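Local structure of type II secretion ATPase XpsE (Xanthomonas campestris, 2D27) at residues A[49-54]-A[136-141]; A[99-104]-A[126-131]; A[106-111]-A[130-135]. The protein belongs to the GspE family of bacterial type II secretion ATPases, of which this fragment is the N-terminal domain. One frame throughout, in Å; residues are numbered along the deposited sequence.

Contact 1: residues A[49-54]-A[136-141]; sequences VSERDH and LRSEID
E51 and S138 carry the polar centre of this contact, where the first turns of two helices meet. E51 OE1 accepts two hydrogen bonds from one residue. S138 N reaches it at 2.9 Å and S138 OG at 2.8 Å. Both come in on the syn side of the carboxylate, from opposite faces of its plane. S138 can give both because its OG sits between its own backbone N and carbonyl carbon (chi1 53°). E51 has an extended chain beyond CG, which carries the acid across the gap. The start of helix 137-147 probably favours the negative charge there.

The tight part lies beside this grip. L136, at the N-cap position of that helix, lays both methyls against the E51-R52 backbone. Its CD1 packs on E51 CB at 3.7 Å, and its CD2 on R52 CA, also at 3.7 Å. Beyond CB the chain of R52 leads away from L136.

The other side is looser and wet. One water bridges the backbones: it donates to E51 O at 2.9 Å and accepts from R137 N at 3.0 Å. H54 and R137 approach each other with a second water beside them. Their spacing in the model is too short to be trusted.

R137 has a firmer partner in D112, through a salt bridge. H54 also touches L40 of helix 39-45. Further along helix 137-147, E139 and I140 pack on W109 of strand 106-110, so the contact joins helix 51-62 to the sheet by way of helix 137-147.

Contact 2: residues A[99-104]-A[126-131]; sequences VGERDG and TGLPLL
The R102 and L131 side chains cross at about a right angle, and L131 CD1 comes to the R102 guanidinium obliquely. The distance from R102 NH2 to L131 CD1 is 3.3 Å. Another flat group, the E101 carboxylate, comes near L128 more loosely, with OE1 at 4.4 Å from CD1. L128 reaches the turn as well, with CD2 4.3 Å from G104 O.

The setting is a beta-hairpin, strand 96-101 turning back into strand 106-110. Its turn leans over the loop that leads from helix 116-126 into strand 130-134. The two outer strands are not paired with each other. Strand 106-110 lies between them, so the two segments touch only through side chains and the turn. No hydrogen bond crosses the contact. The loop is held to the middle strand by a backbone hydrogen bond between P129 and L106.

The chain of R102 bends at chi2 and at chi3 (-72°). These bends turn its tip toward L131; the same NH2 forms a salt bridge with D107 of the middle strand. The guanidinium thus has both a charged and an apolar neighbour.

The turn itself is exposed. At its end G104 O lies beside the CD and CG edge of the P129 ring, 3.8 Å from P129 CD and 4.1 Å from P129 CG.

Contact 3: residues A[106-111]-A[130-135]; sequences LDLWIA and LLLHVG
D107 and H133 both place CG beside the backbone N, anti to the carbonyl carbon (chi1 -60° and -44°). On neighbouring strands this brings the imidazole to the carboxylate. H133 NE2 donates to D107 OD1 at 2.8 Å, almost straight at 176°. The oxygen lies in the ring plane, but the donor stands above the carboxylate plane.

Beneath this pair run two parallel strands, 106-110 and 130-134, joined through helix 116-126 in a beta-alpha-beta crossover. L106 pairs with L130, and the register holds through I110 with V134. Backbone bonds zigzag between them, such as L108 N to L131 O at 2.8 Å and H133 N to L108 O at 2.7 Å.

One face of the sheet is apolar. L106 and L130 lie side by side there, with CD2 to CD2 at 3.7 Å. L108 CD2 rests near methyls of both L130 and L132. This face packs on helix 116-126.

W109 shares the other face with D107 and H133. Its NE1 passes 3.5 Å from G135 CA and hydrogen-bonds to V67 O. Past the strands, a water donates to both A111 O and G135 O.

L131 CD1 lies 3.4 Å from D107 OD1. A buried aspartate gripped by two donors, H133 and, from outside the strands, R102, is probably ionised, and it should fix the ring rotation of H133.

In the fold
Along the chain, contacts 2 and 3 are both nested inside the loop closed by contact 1. Contacts 2 and 3 belong to the same three-stranded mixed sheet, ordered 96-101, 106-110, 130-134, with centres about 10 Å apart. They share L130 and L131. Contact 3 is the buried parallel pair, and contact 2 lies at its solvent-facing end. Contact 1 is another surface contact, with its centre about 14 Å from that of contact 3 and 23 Å from that of contact 2. Strand 130-134 is followed, after G135 and L136, by helix 137-147, which covers W109. The sheet, within the MshEN range, is thus tied to helix 51-62.

Contact 1: residues A[49-54]-A[136-141]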
# COMPACT_ATOMS: atom_id res chain seq x y z
N VAL A 49 -1.06 1.50 -19.50
CA VAL A 49 -2.35 1.38 -18.79
C VAL A 49 -2.59 2.70 -18.09
O VAL A 49 -1.76 3.12 -17.34
CB VAL A 49 -2.36 0.26 -17.61
CG1 VAL A 49 -3.81 -0.00 -17.12
CG2 VAL A 49 -1.95 -1.02 -18.14
N SER A 50 -3.70 3.35 -18.32
CA SER A 50 -3.91 4.63 -17.67
C SER A 50 -4.22 4.45 -16.16
O SER A 50 -4.71 3.40 -15.73
CB SER A 50 -5.10 5.31 -18.33
OG SER A 50 -6.36 4.68 -18.01
N GLU A 51 -3.92 5.48 -15.39
CA GLU A 51 -4.28 5.52 -13.98
C GLU A 51 -5.72 5.21 -13.75
O GLU A 51 -6.06 4.53 -12.74
CB GLU A 51 -3.99 6.86 -13.39
CG GLU A 51 -2.51 7.04 -13.29
CD GLU A 51 -2.12 8.25 -12.51
OE1 GLU A 51 -2.95 8.86 -11.81
OE2 GLU A 51 -0.93 8.51 -12.52
N ARG A 52 -6.59 5.68 -14.65
CA ARG A 52 -7.98 5.46 -14.48
C ARG A 52 -8.40 4.06 -14.73
O ARG A 52 -9.28 3.54 -14.00
CB ARG A 52 -8.79 6.43 -15.27
CG ARG A 52 -10.18 6.02 -15.61
CD ARG A 52 -10.30 6.00 -17.11
NE ARG A 52 -11.46 6.78 -17.24
CZ ARG A 52 -11.76 7.68 -18.11
NH1 ARG A 52 -11.07 7.94 -19.27
NH2 ARG A 52 -12.93 8.25 -17.79
N ASP A 53 -7.90 3.44 -15.76
CA ASP A 53 -8.27 2.05 -16.01
C ASP A 53 -7.71 1.13 -14.86
O ASP A 53 -8.31 0.16 -14.53
CB ASP A 53 -7.69 1.57 -17.31
CG ASP A 53 -8.38 2.16 -18.52
OD1 ASP A 53 -9.48 2.76 -18.37
OD2 ASP A 53 -7.90 1.94 -19.65
N HIS A 54 -6.55 1.47 -14.36
CA HIS A 54 -5.87 0.78 -13.30
C HIS A 54 -6.79 0.87 -12.04
O HIS A 54 -7.14 -0.17 -11.41
CB HIS A 54 -4.49 1.38 -13.01
CG HIS A 54 -3.80 0.71 -11.85
ND1 HIS A 54 -2.85 1.31 -11.07
CD2 HIS A 54 -4.04 -0.46 -11.25
CE1 HIS A 54 -2.50 0.53 -10.07
NE2 HIS A 54 -3.21 -0.55 -10.15
N LEU A 136 -7.01 7.28 -8.01
CA LEU A 136 -6.01 7.41 -9.06
C LEU A 136 -4.81 7.78 -8.39
O LEU A 136 -4.87 8.52 -7.43
CB LEU A 136 -6.29 8.53 -10.05
CG LEU A 136 -7.39 8.42 -11.08
CD1 LEU A 136 -6.92 8.91 -12.50
CD2 LEU A 136 -8.06 7.16 -11.18
N ARG A 137 -3.70 7.22 -8.84
CA ARG A 137 -2.42 7.43 -8.18
C ARG A 137 -2.05 8.90 -8.03
O ARG A 137 -1.53 9.32 -6.97
CB ARG A 137 -1.36 6.67 -8.98
CG ARG A 137 0.05 6.79 -8.56
CD ARG A 137 1.05 5.84 -9.22
NE ARG A 137 0.35 4.63 -9.68
CZ ARG A 137 0.33 3.42 -9.08
NH1 ARG A 137 -0.46 2.47 -9.58
NH2 ARG A 137 1.14 3.12 -8.07
N SER A 138 -2.31 9.68 -9.10
CA SER A 138 -1.90 11.12 -9.13
C SER A 138 -2.72 11.96 -8.18
O SER A 138 -2.18 12.83 -7.51
CB SER A 138 -1.96 11.74 -10.58
OG SER A 138 -3.24 11.54 -11.23
N GLU A 139 -4.02 11.66 -8.10
CA GLU A 139 -4.90 12.28 -7.09
C GLU A 139 -4.47 12.07 -5.66
O GLU A 139 -4.58 12.99 -4.85
CB GLU A 139 -6.33 11.81 -7.25
CG GLU A 139 -6.96 12.26 -8.56
CD GLU A 139 -8.41 11.87 -8.66
OE1 GLU A 139 -9.04 11.68 -7.63
OE2 GLU A 139 -8.92 11.72 -9.78
N ILE A 140 -3.96 10.88 -5.37
CA ILE A 140 -3.47 10.54 -4.05
C ILE A 140 -2.21 11.28 -3.84
O ILE A 140 -1.99 11.78 -2.77
CB ILE A 140 -3.26 9.03 -3.88
CG1 ILE A 140 -4.59 8.37 -3.74
CG2 ILE A 140 -2.45 8.68 -2.63
CD1 ILE A 140 -4.57 6.92 -3.92
N ASP A 141 -1.34 11.29 -4.84
CA ASP A 141 -0.05 12.01 -4.71
C ASP A 141 -0.27 13.50 -4.48
O ASP A 141 0.43 14.09 -3.67
CB ASP A 141 0.83 11.83 -5.95
CG ASP A 141 1.39 10.41 -6.09
OD1 ASP A 141 1.23 9.55 -5.19
OD2 ASP A 141 2.04 10.09 -7.10
O HOH W 1 -4.17 4.76 -10.56
O HOH W 2 -1.91 3.64 -11.48

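Contact 2: residues A[99-104]-A[126-131]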
# COMPACT_ATOMS: atom_id res chain seq x y z
N VAL A 99 -7.17 9.09 5.21
CA VAL A 99 -8.03 10.22 4.95
C VAL A 99 -9.20 10.34 5.94
O VAL A 99 -10.10 11.11 5.74
CB VAL A 99 -8.56 10.20 3.52
CG1 VAL A 99 -7.39 10.31 2.51
CG2 VAL A 99 -9.38 8.98 3.27
N GLY A 100 -9.17 9.61 7.04
CA GLY A 100 -10.32 9.60 7.94
C GLY A 100 -10.33 8.41 8.89
O GLY A 100 -9.61 7.44 8.69
N GLU A 101 -11.11 8.57 9.96
CA GLU A 101 -11.56 7.51 10.88
C GLU A 101 -13.06 7.59 11.11
O GLU A 101 -13.55 8.59 11.56
CB GLU A 101 -10.92 7.66 12.22
CG GLU A 101 -9.43 7.65 12.19
CD GLU A 101 -8.84 7.51 13.57
OE1 GLU A 101 -9.34 6.66 14.38
OE2 GLU A 101 -7.88 8.29 13.84
N ARG A 102 -13.78 6.56 10.73
CA ARG A 102 -15.14 6.30 11.18
C ARG A 102 -15.19 4.76 11.29
O ARG A 102 -15.48 4.09 10.30
CB ARG A 102 -16.22 6.79 10.19
CG ARG A 102 -15.85 7.90 9.25
CD ARG A 102 -16.49 7.76 7.88
NE ARG A 102 -15.91 6.66 7.11
CZ ARG A 102 -16.56 5.93 6.20
NH1 ARG A 102 -17.85 6.14 5.91
NH2 ARG A 102 -15.91 4.96 5.57
N ASP A 103 -14.95 4.18 12.46
CA ASP A 103 -15.24 4.77 13.77
C ASP A 103 -14.06 4.40 14.62
O ASP A 103 -13.27 5.29 15.00
CB ASP A 103 -16.54 4.16 14.28
CG ASP A 103 -17.17 3.23 13.24
OD1 ASP A 103 -18.17 3.64 12.60
OD2 ASP A 103 -16.65 2.11 12.95
N GLY A 104 -13.90 3.10 14.87
CA GLY A 104 -12.59 2.55 15.17
C GLY A 104 -11.66 2.45 13.94
O GLY A 104 -10.42 2.50 14.08
N THR A 126 0.25 1.27 12.44
CA THR A 126 -0.89 2.06 12.86
C THR A 126 -1.67 1.32 13.98
O THR A 126 -2.31 1.94 14.82
CB THR A 126 -1.70 2.33 11.55
OG1 THR A 126 -2.05 3.71 11.39
CG2 THR A 126 -2.96 1.60 11.45
N GLY A 127 -1.58 -0.02 13.98
CA GLY A 127 -2.39 -0.90 14.80
C GLY A 127 -3.88 -0.67 14.70
O GLY A 127 -4.61 -1.08 15.58
N LEU A 128 -4.37 -0.01 13.65
CA LEU A 128 -5.81 0.17 13.48
C LEU A 128 -6.30 -0.75 12.37
O LEU A 128 -5.52 -1.09 11.49
CB LEU A 128 -6.10 1.61 13.12
CG LEU A 128 -5.63 2.69 14.12
CD1 LEU A 128 -5.95 4.04 13.56
CD2 LEU A 128 -6.31 2.53 15.48
N PRO A 129 -7.57 -1.11 12.38
CA PRO A 129 -8.14 -1.86 11.26
C PRO A 129 -8.44 -0.86 10.15
O PRO A 129 -8.75 0.32 10.43
CB PRO A 129 -9.45 -2.41 11.82
CG PRO A 129 -9.89 -1.37 12.82
CD PRO A 129 -8.58 -0.79 13.39
N LEU A 130 -8.39 -1.32 8.91
CA LEU A 130 -8.46 -0.41 7.78
C LEU A 130 -9.74 -0.59 7.00
O LEU A 130 -10.34 -1.67 6.93
CB LEU A 130 -7.26 -0.66 6.93
CG LEU A 130 -5.87 -0.51 7.55
CD1 LEU A 130 -4.85 -0.70 6.47
CD2 LEU A 130 -5.58 0.78 8.25
N LEU A 131 -10.19 0.49 6.42
CA LEU A 131 -11.18 0.45 5.39
C LEU A 131 -10.52 1.05 4.10
O LEU A 131 -10.01 2.13 4.12
CB LEU A 131 -12.37 1.26 5.78
CG LEU A 131 -13.76 0.68 6.03
CD1 LEU A 131 -14.76 1.83 5.75
CD2 LEU A 131 -14.19 -0.61 5.33

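Contact 3: residues A[106-111]-A[130-135]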
# COMPACT_ATOMS: atom_id res chain seq x y z
N LEU A 106 -9.64 3.08 10.39
CA LEU A 106 -8.93 3.99 9.52
C LEU A 106 -9.28 3.83 8.01
O LEU A 106 -8.99 2.80 7.41
CB LEU A 106 -7.46 3.75 9.74
CG LEU A 106 -6.57 4.80 9.14
CD1 LEU A 106 -6.86 6.19 9.81
CD2 LEU A 106 -5.17 4.35 9.29
N ASP A 107 -9.92 4.84 7.44
CA ASP A 107 -10.04 5.00 5.97
C ASP A 107 -8.73 5.27 5.26
O ASP A 107 -8.07 6.29 5.53
CB ASP A 107 -10.98 6.10 5.61
CG ASP A 107 -12.37 5.84 6.15
OD1 ASP A 107 -12.97 4.77 5.83
OD2 ASP A 107 -12.90 6.65 6.93
N LEU A 108 -8.34 4.34 4.37
CA LEU A 108 -7.06 4.46 3.65
C LEU A 108 -7.39 4.60 2.18
O LEU A 108 -8.08 3.73 1.61
CB LEU A 108 -6.19 3.23 3.83
CG LEU A 108 -4.77 3.33 3.39
CD1 LEU A 108 -3.97 4.37 4.26
CD2 LEU A 108 -4.13 1.97 3.39
N TRP A 109 -6.90 5.68 1.59
CA TRP A 109 -7.04 5.95 0.14
C TRP A 109 -5.79 5.38 -0.51
O TRP A 109 -4.68 5.74 -0.13
CB TRP A 109 -7.08 7.46 -0.09
CG TRP A 109 -7.78 7.90 -1.35
CD1 TRP A 109 -8.70 7.21 -2.06
CD2 TRP A 109 -7.62 9.16 -2.00
NE1 TRP A 109 -9.14 7.98 -3.12
CE2 TRP A 109 -8.43 9.16 -3.13
CE3 TRP A 109 -6.81 10.29 -1.76
CZ2 TRP A 109 -8.51 10.26 -4.01
CZ3 TRP A 109 -6.85 11.36 -2.65
CH2 TRP A 109 -7.71 11.34 -3.74
N ILE A 110 -5.93 4.49 -1.47
CA ILE A 110 -4.76 3.71 -1.87
C ILE A 110 -4.82 3.51 -3.39
O ILE A 110 -5.88 3.21 -3.93
CB ILE A 110 -4.75 2.32 -1.08
CG1 ILE A 110 -3.66 1.38 -1.56
CG2 ILE A 110 -6.14 1.59 -1.23
CD1 ILE A 110 -3.30 0.31 -0.57
N ALA A 111 -3.70 3.65 -4.08
CA ALA A 111 -3.64 3.35 -5.55
C ALA A 111 -3.54 1.92 -5.96
O ALA A 111 -4.15 1.55 -6.97
CB ALA A 111 -2.45 4.13 -6.22
N LEU A 130 -8.39 -1.32 8.91
CA LEU A 130 -8.46 -0.41 7.78
C LEU A 130 -9.74 -0.59 7.00
O LEU A 130 -10.34 -1.67 6.93
CB LEU A 130 -7.26 -0.66 6.93
CG LEU A 130 -5.87 -0.51 7.55
CD1 LEU A 130 -4.85 -0.70 6.47
CD2 LEU A 130 -5.58 0.78 8.25
N LEU A 131 -10.19 0.49 6.42
CA LEU A 131 -11.18 0.45 5.39
C LEU A 131 -10.52 1.05 4.10
O LEU A 131 -10.01 2.13 4.12
CB LEU A 131 -12.37 1.26 5.78
CG LEU A 131 -13.76 0.68 6.03
CD1 LEU A 131 -14.76 1.83 5.75
CD2 LEU A 131 -14.19 -0.61 5.33
N LEU A 132 -10.58 0.33 2.99
CA LEU A 132 -9.78 0.67 1.79
C LEU A 132 -10.61 1.42 0.78
O LEU A 132 -11.75 1.05 0.49
CB LEU A 132 -9.29 -0.60 1.14
CG LEU A 132 -7.88 -1.14 1.45
CD1 LEU A 132 -7.18 -0.78 2.66
CD2 LEU A 132 -7.78 -2.59 1.19
N HIS A 133 -10.09 2.54 0.33
CA HIS A 133 -10.75 3.27 -0.79
C HIS A 133 -9.70 3.46 -1.90
O HIS A 133 -8.57 3.87 -1.65
CB HIS A 133 -11.36 4.60 -0.32
CG HIS A 133 -12.12 4.50 1.00
ND1 HIS A 133 -13.42 4.06 1.08
CD2 HIS A 133 -11.77 4.85 2.26
CE1 HIS A 133 -13.81 4.04 2.34
NE2 HIS A 133 -12.84 4.53 3.08
N VAL A 134 -10.06 3.03 -3.09
CA VAL A 134 -9.21 3.21 -4.26
C VAL A 134 -9.22 4.68 -4.81
O VAL A 134 -10.28 5.28 -4.94
CB VAL A 134 -9.64 2.24 -5.38
CG1 VAL A 134 -8.62 2.22 -6.51
CG2 VAL A 134 -9.78 0.79 -4.76
N GLY A 135 -8.05 5.23 -5.11
CA GLY A 135 -7.98 6.40 -5.98
C GLY A 135 -6.88 6.37 -7.04
O GLY A 135 -5.97 5.49 -7.04
O HOH W 3 -5.33 3.38 -8.52